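PUA domain-containing protein (Thermoplasma acidophilum DSM 1728, PDB 1Q7H) is of unknown function but carries a PUA domain and probably binds RNA, perhaps in translation initiation. Local coordinates at residues A[71-76]-A[99-104]; A[95-100]-A[127-132]. All blocks are in the same frame, centred on the assembly; numbering follows the deposited sequence.

Contact 1: A[71-76]-A[99-104]; sequences NIVTVD and DSIRKG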
loop_
_atom_site.group_PDB
_atom_site.type_symbol
_atom_site.label_atom_id
_atom_site.label_comp_id
_atom_site.label_asym_id
_atom_site.label_seq_id
_atom_site.Cartn_x
_atom_site.Cartn_y
_atom_site.Cartn_z
ATOM N N ASN A 71 3.888 -4.533 8.710
ATOM C CA ASN A 71 4.604 -4.407 7.450
ATOM C C ASN A 71 4.904 -2.981 7.057
ATOM O O ASN A 71 4.932 -2.655 5.878
ATOM C CB ASN A 71 3.825 -5.106 6.338
ATOM C CG ASN A 71 3.722 -6.606 6.563
ATOM O OD1 ASN A 71 4.041 -7.099 7.643
ATOM N ND2 ASN A 71 3.270 -7.333 5.550
ATOM N N ILE A 72 5.145 -2.140 8.050
ATOM C CA ILE A 72 5.450 -0.744 7.798
ATOM C C ILE A 72 6.952 -0.521 7.631
ATOM O O ILE A 72 7.765 -1.119 8.331
ATOM C CB ILE A 72 4.941 0.140 8.947
ATOM C CG1 ILE A 72 3.418 0.095 9.007
ATOM C CG2 ILE A 72 5.390 1.568 8.748
ATOM C CD1 ILE A 72 2.867 0.668 10.306
ATOM N N VAL A 73 7.304 0.346 6.691
ATOM C CA VAL A 73 8.693 0.679 6.413
ATOM C C VAL A 73 8.802 2.190 6.357
ATOM O O VAL A 73 8.079 2.843 5.607
ATOM C CB VAL A 73 9.146 0.104 5.056
ATOM C CG1 VAL A 73 10.588 0.464 4.792
ATOM C CG2 VAL A 73 8.959 -1.406 5.050
ATOM N N THR A 74 9.695 2.747 7.165
ATOM C CA THR A 74 9.889 4.187 7.208
ATOM C C THR A 74 11.160 4.577 6.470
ATOM O O THR A 74 12.229 4.021 6.723
ATOM C CB THR A 74 9.968 4.670 8.656
ATOM O OG1 THR A 74 8.782 4.260 9.333
ATOM C CG2 THR A 74 10.093 6.204 8.722
ATOM N N VAL A 75 11.037 5.536 5.558
ATOM C CA VAL A 75 12.176 5.991 4.773
ATOM C C VAL A 75 12.565 7.422 5.130
ATOM O O VAL A 75 11.768 8.161 5.714
ATOM C CB VAL A 75 11.872 5.874 3.265
ATOM C CG1 VAL A 75 11.472 4.424 2.936
ATOM C CG2 VAL A 75 10.762 6.833 2.871
ATOM N N ASP A 76 13.793 7.815 4.790
ATOM C CA ASP A 76 14.243 9.153 5.129
ATOM C C ASP A 76 13.831 10.199 4.110
ATOM O O ASP A 76 13.241 9.891 3.087
ATOM C CB ASP A 76 15.773 9.191 5.364
ATOM C CG ASP A 76 16.592 8.826 4.122
ATOM O OD1 ASP A 76 16.140 9.065 2.990
ATOM O OD2 ASP A 76 17.717 8.309 4.286
ATOM N N ASP A 99 10.162 -5.743 11.979
ATOM C CA ASP A 99 11.171 -6.795 11.882
ATOM C C ASP A 99 10.628 -8.149 11.470
ATOM O O ASP A 99 11.382 -9.105 11.350
ATOM C CB ASP A 99 11.995 -6.928 13.176
ATOM C CG ASP A 99 11.145 -7.212 14.401
ATOM O OD1 ASP A 99 10.169 -7.983 14.298
ATOM O OD2 ASP A 99 11.473 -6.673 15.481
ATOM N N SER A 100 9.328 -8.235 11.220
ATOM C CA SER A 100 8.765 -9.506 10.810
ATOM C C SER A 100 8.630 -9.578 9.290
ATOM O O SER A 100 8.201 -10.588 8.754
ATOM C CB SER A 100 7.412 -9.737 11.484
ATOM O OG SER A 100 6.413 -8.907 10.936
ATOM N N ILE A 101 9.024 -8.512 8.597
ATOM C CA ILE A 101 8.942 -8.482 7.140
ATOM C C ILE A 101 9.895 -9.474 6.471
ATOM O O ILE A 101 11.077 -9.564 6.807
ATOM C CB ILE A 101 9.210 -7.045 6.584
ATOM C CG1 ILE A 101 8.013 -6.135 6.870
ATOM C CG2 ILE A 101 9.432 -7.087 5.088
ATOM C CD1 ILE A 101 8.325 -4.642 6.739
ATOM N N ARG A 102 9.354 -10.225 5.520
ATOM C CA ARG A 102 10.117 -11.217 4.786
ATOM C C ARG A 102 9.949 -10.967 3.294
ATOM O O ARG A 102 8.956 -10.377 2.852
ATOM C CB ARG A 102 9.614 -12.629 5.119
ATOM C CG ARG A 102 9.794 -13.034 6.569
ATOM C CD ARG A 102 11.265 -13.165 6.923
ATOM N NE ARG A 102 11.465 -13.447 8.341
ATOM C CZ ARG A 102 11.592 -12.519 9.288
ATOM N NH1 ARG A 102 11.549 -11.231 8.977
ATOM N NH2 ARG A 102 11.764 -12.885 10.554
ATOM N N LYS A 103 10.923 -11.426 2.522
ATOM C CA LYS A 103 10.882 -11.273 1.076
ATOM C C LYS A 103 9.532 -11.771 0.579
ATOM O O LYS A 103 9.094 -12.860 0.943
ATOM C CB LYS A 103 12.017 -12.082 0.438
ATOM C CG LYS A 103 12.126 -11.895 -1.058
ATOM C CD LYS A 103 13.470 -12.351 -1.590
ATOM C CE LYS A 103 13.623 -11.987 -3.059
ATOM N NZ LYS A 103 15.009 -12.231 -3.540
ATOM N N GLY A 104 8.859 -10.964 -0.235
ATOM C CA GLY A 104 7.565 -11.380 -0.746
ATOM C C GLY A 104 6.358 -10.727 -0.089
ATOM O O GLY A 104 5.279 -10.719 -0.672
HETATM O O HOH W 1 4.764 -9.632 8.646
#
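The side chain of I101 reaches across to the start of strand 72-75, its outer carbons lying over the backbone of N71 and against V73. The methyl I101 CD1 does most of the touching: it stands 3.8 Å from N71 CA and 3.7 Å from V73 CG2, where the two side chains meet at about a right angle. With CG1 anti to the carbonyl carbon (chi1 -73°) and the chain extended beyond it (chi2 163°), the ethyl arm is carried straight to the strand. Cutting I101 back to an alanine removes that arm and is likely to leave V73 CG2 and the N71 backbone without their apolar neighbour, opening a gap between loop and strand. No direct hydrogen bond joins the segments. Instead a water donates to both, 2.8 Å from N71 OD1 and 2.9 Å from S100 OG, which also bonds D98 OD1. The other end of the N71 amide, ND2, bonds to M106 O, so the group is held at both ends. On the loop, R102 NH1 grips two carbonyls in its guanidinium plane, I101 O at 2.8 Å and D99 O at 3.2 Å, bridging D99 and I101. The contact thus joins the loop between strands 94-97 and 106-111 to strand 72-75, which runs between those two strands in the PUA sheet; A122 of strand 116-122 also touches I101.

Contact 2: A[95-100]-A[127-132]; sequences VSMDDS and GEVMAT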
loop_
_atom_site.group_PDB
_atom_site.type_symbol
_atom_site.label_atom_id
_atom_site.label_comp_id
_atom_site.label_asym_id
_atom_site.label_seq_id
_atom_site.Cartn_x
_atom_site.Cartn_y
_atom_site.Cartn_z
ATOM N N VAL A 95 14.842 3.937 7.389
ATOM C CA VAL A 95 15.089 4.342 8.764
ATOM C C VAL A 95 14.706 3.225 9.743
ATOM O O VAL A 95 15.439 2.929 10.687
ATOM C CB VAL A 95 14.282 5.614 9.092
ATOM C CG1 VAL A 95 14.539 6.047 10.522
ATOM C CG2 VAL A 95 14.657 6.718 8.131
ATOM N N SER A 96 13.557 2.599 9.511
ATOM C CA SER A 96 13.102 1.519 10.377
ATOM C C SER A 96 12.043 0.715 9.653
ATOM O O SER A 96 11.498 1.160 8.655
ATOM C CB SER A 96 12.516 2.087 11.674
ATOM O OG SER A 96 11.380 2.889 11.389
HETATM N N MSE A 97 11.749 -0.475 10.154
HETATM C CA MSE A 97 10.740 -1.299 9.525
HETATM C C MSE A 97 10.317 -2.414 10.464
HETATM O O MSE A 97 11.007 -2.712 11.443
HETATM C CB MSE A 97 11.281 -1.880 8.209
HETATM C CG MSE A 97 12.365 -2.939 8.386
HETATM SE SE MSE A 97 13.406 -3.365 6.776
HETATM C CE MSE A 97 12.064 -4.241 5.684
ATOM N N ASP A 98 9.161 -3.003 10.171
ATOM C CA ASP A 98 8.621 -4.115 10.945
ATOM C C ASP A 98 9.661 -5.244 10.852
ATOM O O ASP A 98 10.014 -5.663 9.757
ATOM C CB ASP A 98 7.301 -4.557 10.311
ATOM C CG ASP A 98 6.551 -5.567 11.150
ATOM O OD1 ASP A 98 7.177 -6.510 11.689
ATOM O OD2 ASP A 98 5.320 -5.424 11.257
ATOM N N ASP A 99 10.162 -5.743 11.979
ATOM C CA ASP A 99 11.171 -6.795 11.882
ATOM C C ASP A 99 10.628 -8.149 11.470
ATOM O O ASP A 99 11.382 -9.105 11.350
ATOM C CB ASP A 99 11.995 -6.928 13.176
ATOM C CG ASP A 99 11.145 -7.212 14.401
ATOM O OD1 ASP A 99 10.169 -7.983 14.298
ATOM O OD2 ASP A 99 11.473 -6.673 15.481
ATOM N N SER A 100 9.328 -8.235 11.220
ATOM C CA SER A 100 8.765 -9.506 10.810
ATOM C C SER A 100 8.630 -9.578 9.290
ATOM O O SER A 100 8.201 -10.588 8.754
ATOM C CB SER A 100 7.412 -9.737 11.484
ATOM O OG SER A 100 6.413 -8.907 10.936
ATOM N N GLY A 127 15.737 -8.639 8.552
ATOM C CA GLY A 127 17.016 -8.878 9.200
ATOM C C GLY A 127 18.214 -8.439 8.373
ATOM O O GLY A 127 19.086 -7.718 8.858
ATOM N N GLU A 128 18.259 -8.882 7.123
ATOM C CA GLU A 128 19.356 -8.550 6.226
ATOM C C GLU A 128 19.389 -7.058 5.902
ATOM O O GLU A 128 20.464 -6.463 5.815
ATOM C CB GLU A 128 19.244 -9.389 4.943
ATOM C CG GLU A 128 20.242 -9.028 3.852
ATOM C CD GLU A 128 20.314 -10.071 2.734
ATOM O OE1 GLU A 128 19.317 -10.769 2.477
ATOM O OE2 GLU A 128 21.379 -10.176 2.106
ATOM N N VAL A 129 18.218 -6.452 5.724
ATOM C CA VAL A 129 18.161 -5.017 5.430
ATOM C C VAL A 129 18.775 -4.178 6.551
ATOM O O VAL A 129 19.614 -3.320 6.303
ATOM C CB VAL A 129 16.699 -4.520 5.219
ATOM C CG1 VAL A 129 16.659 -2.989 5.140
ATOM C CG2 VAL A 129 16.117 -5.123 3.950
HETATM N N MSE A 130 18.358 -4.426 7.788
HETATM C CA MSE A 130 18.854 -3.640 8.906
HETATM C C MSE A 130 20.309 -3.918 9.288
HETATM O O MSE A 130 20.977 -3.063 9.868
HETATM C CB MSE A 130 17.938 -3.829 10.121
HETATM C CG MSE A 130 16.477 -3.397 9.890
HETATM SE SE MSE A 130 16.258 -1.639 8.992
HETATM C CE MSE A 130 16.845 -0.474 10.423
ATOM N N ALA A 131 20.810 -5.101 8.951
ATOM C CA ALA A 131 22.191 -5.434 9.273
ATOM C C ALA A 131 23.191 -4.959 8.215
ATOM O O ALA A 131 24.321 -4.629 8.547
ATOM C CB ALA A 131 22.337 -6.954 9.489
ATOM N N THR A 132 22.777 -4.922 6.952
ATOM C CA THR A 132 23.673 -4.507 5.871
ATOM C C THR A 132 23.418 -3.079 5.385
ATOM O O THR A 132 24.356 -2.353 5.038
ATOM C CB THR A 132 23.543 -5.430 4.632
ATOM O OG1 THR A 132 22.269 -5.207 4.001
ATOM C CG2 THR A 132 23.659 -6.913 5.041
#
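In the PUA domain, helix 126-132 packs beside the edge strand 94-97 of the mixed beta-sheet, and this contact is where the two meet. Strand 95-97 and helix 127-132 run nearly antiparallel, at 161°, with their axes 9.7 Å apart at closest approach, and side chains carry most of the contact. The selenomethionine M97 points toward the helix. Its CG lies between the backbone N and the carbonyl carbon (chi1 70°), and the chain runs out from the strand before bending at chi3, which sets SE against V129, 3.7 Å from V129 CG1 and 3.8 Å from V129 CB. Selenomethionine M130 comes the other way: the two side chains slide past each other in opposite directions, with M97 SE and M130 SE 4.0 Å apart. Bends at chi2 and chi3 fold M130 back along the strand, and its methyl CE rests 3.7 Å from V95 O. The interface is van der Waals packing, mostly apolar, with no hydrogen bond across it. V129 is the buried member, resting also on I94, A91 and M124, while M97 leans on V73 of the neighbouring strand. V95 and S96 both face T74 in a classic beta bulge. Beyond the strand the chain continues into an Asx turn: D98 OD1 accepts from S100 N at 2.8 Å and from S100 OG at 2.6 Å, both from the same face of the carboxylate, while D98 OD2 takes N71 N. On the helix, E128 O likewise takes two donors, T132 N and, from the opposite face, T132 OG1 at 2.9 Å.

Both contacts fasten the region around strand 94-97 of the PUA domain, with centres about 7 Å apart, and D99 and S100 belong to a segment of each. Contact 1 is mostly buried, against the inner strand 72-75; contact 2 lies at the surface, where a helix meets the edge strand. Strands 72-75 and 94-97 are antiparallel neighbours, joined by the probable hydrogen bonds T74 O to V95 N and T74 N to S96 O, so both interfaces reach the same sheet. Their chemistry differs: I101 against V73 and N71, plus a bridging water, connects loop to strand in contact 1, whereas selenomethionine and valine side chains join strand to helix in contact 2, M130 also touching the strand backbone.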